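Local coordinates for protein anabena Tic22 (Anabaena sp., PDB 4EV1) that probably acts as a chaperone in protein transport, as a cyanobacterial member of the Tic22-like family associated with thylakoids, at residues G173-K176 / P177-K181; L163-Q166 / D167-L171. All blocks are in the same frame, centred on the assembly; numbering follows the deposited sequence.

Both contacts are local and use helix 165-175, one at each end, with their centres about 14 Å apart. Following the chain from the N terminus, strand 156-162 runs into the start of the helix, where interaction 2 (163-166 with 167-171) closes the first turns against the neighbouring strands and helix 213-220. Interaction 1 (173-176 with 177-181) comes next, at the exit of the same helix, and closes the turn that leads toward strand 183-188. The two follow in series along the chain, neither nesting nor crossing. Together they mark the entry and exit of one strand-helix-strand passage, partly buried at its start and at the surface at its end.

Interaction 1 (G173-K176 / P177-K181); sequences GQVK and PKHPK
Val175 and His179 meet where helix 165-175 gives way to the loop before strand 183-188, in a turn that holds Pro177 and Pro180. The CG1 methyl of Val175, set anti to the backbone N (chi1 172°), does the touching: it approaches CD2 of the His179 imidazole at 3.7 Å and lies almost as near to CB, and the two side chains meet at a slant. His179 turns its CG anti to its own carbonyl carbon (chi1 -57°), which brings the ring edge alongside the carbonyl oxygen of Val175. That oxygen lies in the ring plane and also takes the His179 backbone N-H, with His179 N and Val175 O 2.9 Å apart. The bond lies in the carbonyl plane, but its N-H...O angle is only 134°. A second, weak bond runs from His179 N to Lys176 O at 3.2 Å.

Pro177 has no N-H to give; its ring is turned back toward the last helical turn, with Pro177 CD 3.3 Å from Gly173 O. Pro180 places its CA-H near Lys176 O. Farther out, Lys176 reaches along the turn, and its NZ donates a hydrogen bond to a water 2.7 Å away. The same water donates to Pro180 O at 2.6 Å, so ammonium and carbonyl are joined through solvent. Elsewhere in the chain the His179 ring meets Phe140, while Val175, the buried member, also packs on Val147 and Ala182.

Chemically, one peptide N-H held chiefly by Val175 O and weakly by Lys176 O, Pro177 CD close to a third carbonyl and a water joining lysine to carbonyl close this turn, while nonpolar contact is concentrated at the Val175 methyl.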
loop_
_atom_site.group_PDB
_atom_site.type_symbol
_atom_site.label_atom_id
_atom_site.label_comp_id
_atom_site.label_asym_id
_atom_site.label_seq_id
_atom_site.Cartn_x
_atom_site.Cartn_y
_atom_site.Cartn_z
ATOM N N GLY A 173 0.728 -22.703 -2.193
ATOM C CA GLY A 173 1.325 -23.988 -1.801
ATOM C C GLY A 173 0.419 -24.860 -0.940
ATOM O O GLY A 173 0.387 -26.075 -1.122
ATOM N N GLN A 174 -0.340 -24.251 -0.026
ATOM C CA GLN A 174 -1.280 -24.999 0.840
ATOM C C GLN A 174 -2.534 -25.468 0.096
ATOM O O GLN A 174 -3.142 -26.464 0.479
ATOM C CB GLN A 174 -1.722 -24.171 2.048
ATOM C CG GLN A 174 -0.635 -23.925 3.087
ATOM C CD GLN A 174 -1.004 -22.827 4.077
ATOM O OE1 GLN A 174 -2.053 -22.876 4.718
ATOM N NE2 GLN A 174 -0.136 -21.832 4.209
ATOM N N VAL A 175 -2.918 -24.741 -0.947
ATOM C CA VAL A 175 -4.147 -25.020 -1.696
ATOM C C VAL A 175 -3.890 -25.963 -2.890
ATOM O O VAL A 175 -4.784 -26.693 -3.324
ATOM C CB VAL A 175 -4.778 -23.684 -2.200
ATOM C CG1 VAL A 175 -5.950 -23.943 -3.136
ATOM C CG2 VAL A 175 -5.211 -22.831 -1.038
ATOM N N LYS A 176 -2.664 -25.948 -3.404
ATOM C CA LYS A 176 -2.365 -26.555 -4.701
ATOM C C LYS A 176 -2.525 -28.088 -4.759
ATOM O O LYS A 176 -2.975 -28.605 -5.781
ATOM C CB LYS A 176 -0.972 -26.146 -5.189
ATOM C CG LYS A 176 -0.933 -25.614 -6.621
ATOM C CD LYS A 176 0.517 -25.282 -7.011
ATOM C CE LYS A 176 0.792 -25.426 -8.505
ATOM N NZ LYS A 176 0.844 -24.106 -9.197
ATOM N N PRO A 177 -2.172 -28.814 -3.679
ATOM C CA PRO A 177 -2.382 -30.269 -3.723
ATOM C C PRO A 177 -3.828 -30.667 -4.101
ATOM O O PRO A 177 -4.053 -31.443 -5.034
ATOM C CB PRO A 177 -2.044 -30.705 -2.291
ATOM C CG PRO A 177 -1.001 -29.755 -1.858
ATOM C CD PRO A 177 -1.413 -28.418 -2.476
ATOM N N LYS A 178 -4.797 -30.094 -3.402
ATOM C CA LYS A 178 -6.202 -30.424 -3.633
ATOM C C LYS A 178 -6.796 -29.626 -4.788
ATOM O O LYS A 178 -7.834 -30.004 -5.316
ATOM C CB LYS A 178 -7.006 -30.195 -2.354
ATOM C CG LYS A 178 -6.482 -31.024 -1.169
ATOM C CD LYS A 178 -7.378 -30.949 0.076
ATOM C CE LYS A 178 -7.769 -29.524 0.395
ATOM N NZ LYS A 178 -8.182 -29.314 1.818
ATOM N N HIS A 179 -6.139 -28.526 -5.170
ATOM C CA HIS A 179 -6.599 -27.668 -6.275
ATOM C C HIS A 179 -5.446 -27.385 -7.233
ATOM O O HIS A 179 -4.828 -26.319 -7.179
ATOM C CB HIS A 179 -7.193 -26.364 -5.737
ATOM C CG HIS A 179 -8.331 -26.571 -4.788
ATOM N ND1 HIS A 179 -9.647 -26.625 -5.200
ATOM C CD2 HIS A 179 -8.346 -26.756 -3.445
ATOM C CE1 HIS A 179 -10.424 -26.827 -4.150
ATOM N NE2 HIS A 179 -9.659 -26.918 -3.073
ATOM N N PRO A 180 -5.135 -28.357 -8.107
ATOM C CA PRO A 180 -3.904 -28.256 -8.914
ATOM C C PRO A 180 -3.893 -27.098 -9.903
ATOM O O PRO A 180 -2.811 -26.693 -10.334
ATOM C CB PRO A 180 -3.857 -29.601 -9.655
ATOM C CG PRO A 180 -4.683 -30.522 -8.815
ATOM C CD PRO A 180 -5.790 -29.671 -8.282
ATOM N N LYS A 181 -5.075 -26.585 -10.241
ATOM C CA LYS A 181 -5.234 -25.402 -11.087
ATOM C C LYS A 181 -5.160 -24.058 -10.321
ATOM O O LYS A 181 -5.282 -22.986 -10.929
ATOM C CB LYS A 181 -6.570 -25.482 -11.827
ATOM C CG LYS A 181 -6.605 -26.586 -12.913
ATOM C CD LYS A 181 -8.017 -27.013 -13.301
ATOM C CE LYS A 181 -8.447 -26.502 -14.679
ATOM N NZ LYS A 181 -8.296 -25.024 -14.796
HETATM O O HOH W 1 -1.455 -24.465 -10.474
#

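Interaction 2 (L163-Q166 / D167-L171); sequences LSKQ and DAQGL
Ser164 O accepts the backbone N-H groups of Asp167 and Ala168, both weakly, and from there the chain winds into the first turns of helix 165-175, with Gln169 N bonded to Lys165 O at 2.9 Å and Gly170 N to Gln166 O. Ser164 is the N-cap residue. Its OG, anti to the backbone N (chi1 -174°), accepts from Gln166 NE2 at 3.2 Å; the hydroxyl lies close to the plane of that amide. Glu112 binds the same hydroxyl and also the Lys165 N-H, holding the cap from outside. Gln166 reaches back because a chi1 of 70° tucks CG in over the backbone, from which its chain runs extended.

Ala168 packs inward on Phe136 and Phe162 of strands 134-139 and 156-162, and Lys165 also touches Phe136. In the conformer of Gln169 described here, Lys165 runs alongside it in one direction, a pairing left doubtful by a second conformer of Gln169.

The carboxylate of Asp167 swings toward the cap, bringing OD2 3.6 Å from Ser164 CB. The same OD2 forms a salt bridge with Arg216 of helix 213-220, which would favour the charged carboxylate and ties the helix start to that helix. A water accepts from Ser164 N at 2.9 Å and is placed to donate to Asp167 OD2, 2.8 Å away, joining cap backbone and carboxylate.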
loop_
_atom_site.group_PDB
_atom_site.type_symbol
_atom_site.label_atom_id
_atom_site.label_comp_id
_atom_site.label_asym_id
_atom_site.label_seq_id
_atom_site.Cartn_x
_atom_site.Cartn_y
_atom_site.Cartn_z
ATOM N N LEU A 163 0.091 -7.879 0.134
ATOM C CA LEU A 163 0.967 -6.881 -0.470
ATOM C C LEU A 163 2.301 -7.519 -0.896
ATOM O O LEU A 163 3.074 -6.921 -1.676
ATOM C CB LEU A 163 1.214 -5.726 0.490
ATOM C CG LEU A 163 0.203 -4.577 0.583
ATOM C CD1 LEU A 163 0.095 -3.822 -0.780
ATOM C CD2 LEU A 163 -1.163 -5.014 1.082
ATOM N N SER A 164 2.566 -8.730 -0.409
ATOM C CA SER A 164 3.762 -9.429 -0.770
ATOM C C SER A 164 3.509 -10.786 -1.451
ATOM O O SER A 164 2.839 -11.654 -0.905
ATOM C CB SER A 164 4.624 -9.604 0.463
ATOM O OG SER A 164 5.820 -10.166 0.040
ATOM N N LYS A 165 4.081 -10.950 -2.624
ATOM C CA LYS A 165 3.882 -12.146 -3.404
ATOM C C LYS A 165 4.293 -13.410 -2.699
ATOM O O LYS A 165 3.642 -14.378 -2.834
ATOM C CB LYS A 165 4.549 -12.040 -4.746
ATOM C CG LYS A 165 4.173 -13.101 -5.674
ATOM C CD LYS A 165 5.239 -13.279 -6.601
ATOM C CE LYS A 165 5.584 -14.706 -6.693
ATOM N NZ LYS A 165 4.805 -15.239 -7.813
ATOM N N GLN A 166 5.370 -13.366 -1.943
ATOM C CA GLN A 166 5.851 -14.527 -1.186
ATOM C C GLN A 166 4.809 -15.049 -0.206
ATOM O O GLN A 166 4.684 -16.261 -0.025
ATOM C CB GLN A 166 7.175 -14.233 -0.450
ATOM C CG GLN A 166 6.991 -13.271 0.709
ATOM C CD GLN A 166 8.304 -12.720 1.266
ATOM O OE1 GLN A 166 9.062 -13.454 1.918
ATOM N NE2 GLN A 166 8.547 -11.410 1.057
ATOM N N ASP A 167 4.037 -14.155 0.399
ATOM C CA ASP A 167 2.957 -14.567 1.290
ATOM C C ASP A 167 1.831 -15.250 0.492
ATOM O O ASP A 167 1.244 -16.198 0.978
ATOM C CB ASP A 167 2.345 -13.386 2.047
ATOM C CG ASP A 167 3.252 -12.847 3.129
ATOM O OD1 ASP A 167 3.808 -13.635 3.934
ATOM O OD2 ASP A 167 3.406 -11.629 3.161
ATOM N N ALA A 168 1.510 -14.743 -0.699
ATOM C CA ALA A 168 0.509 -15.415 -1.562
ATOM C C ALA A 168 1.038 -16.771 -2.040
ATOM O O ALA A 168 0.262 -17.734 -2.124
ATOM C CB ALA A 168 0.120 -14.568 -2.749
ATOM N N GLN A 169 2.331 -16.866 -2.355
ATOM C CA GLN A 169 2.893 -18.146 -2.836
ATOM C C GLN A 169 2.786 -19.187 -1.739
ATOM O O GLN A 169 2.575 -20.380 -2.014
ATOM C CB GLN A 169 4.354 -18.012 -3.299
ATOM C CG GLN A 169 4.545 -17.815 -4.822
ATOM C CD GLN A 169 4.336 -19.097 -5.652
ATOM O OE1 GLN A 169 3.729 -19.056 -6.730
ATOM N NE2 GLN A 169 4.829 -20.228 -5.152
ATOM N N GLY A 170 2.921 -18.733 -0.495
ATOM C CA GLY A 170 2.753 -19.602 0.662
ATOM C C GLY A 170 1.383 -20.235 0.715
ATOM O O GLY A 170 1.278 -21.447 0.856
ATOM N N LEU A 171 0.330 -19.420 0.603
ATOM C CA LEU A 171 -1.058 -19.919 0.576
ATOM C C LEU A 171 -1.351 -20.777 -0.651
ATOM O O LEU A 171 -1.990 -21.822 -0.539
ATOM C CB LEU A 171 -2.060 -18.764 0.620
ATOM C CG LEU A 171 -3.563 -19.125 0.665
ATOM C CD1 LEU A 171 -3.937 -19.995 1.858
ATOM C CD2 LEU A 171 -4.374 -17.837 0.695
HETATM O O HOH W 2 1.602 -9.770 2.175
#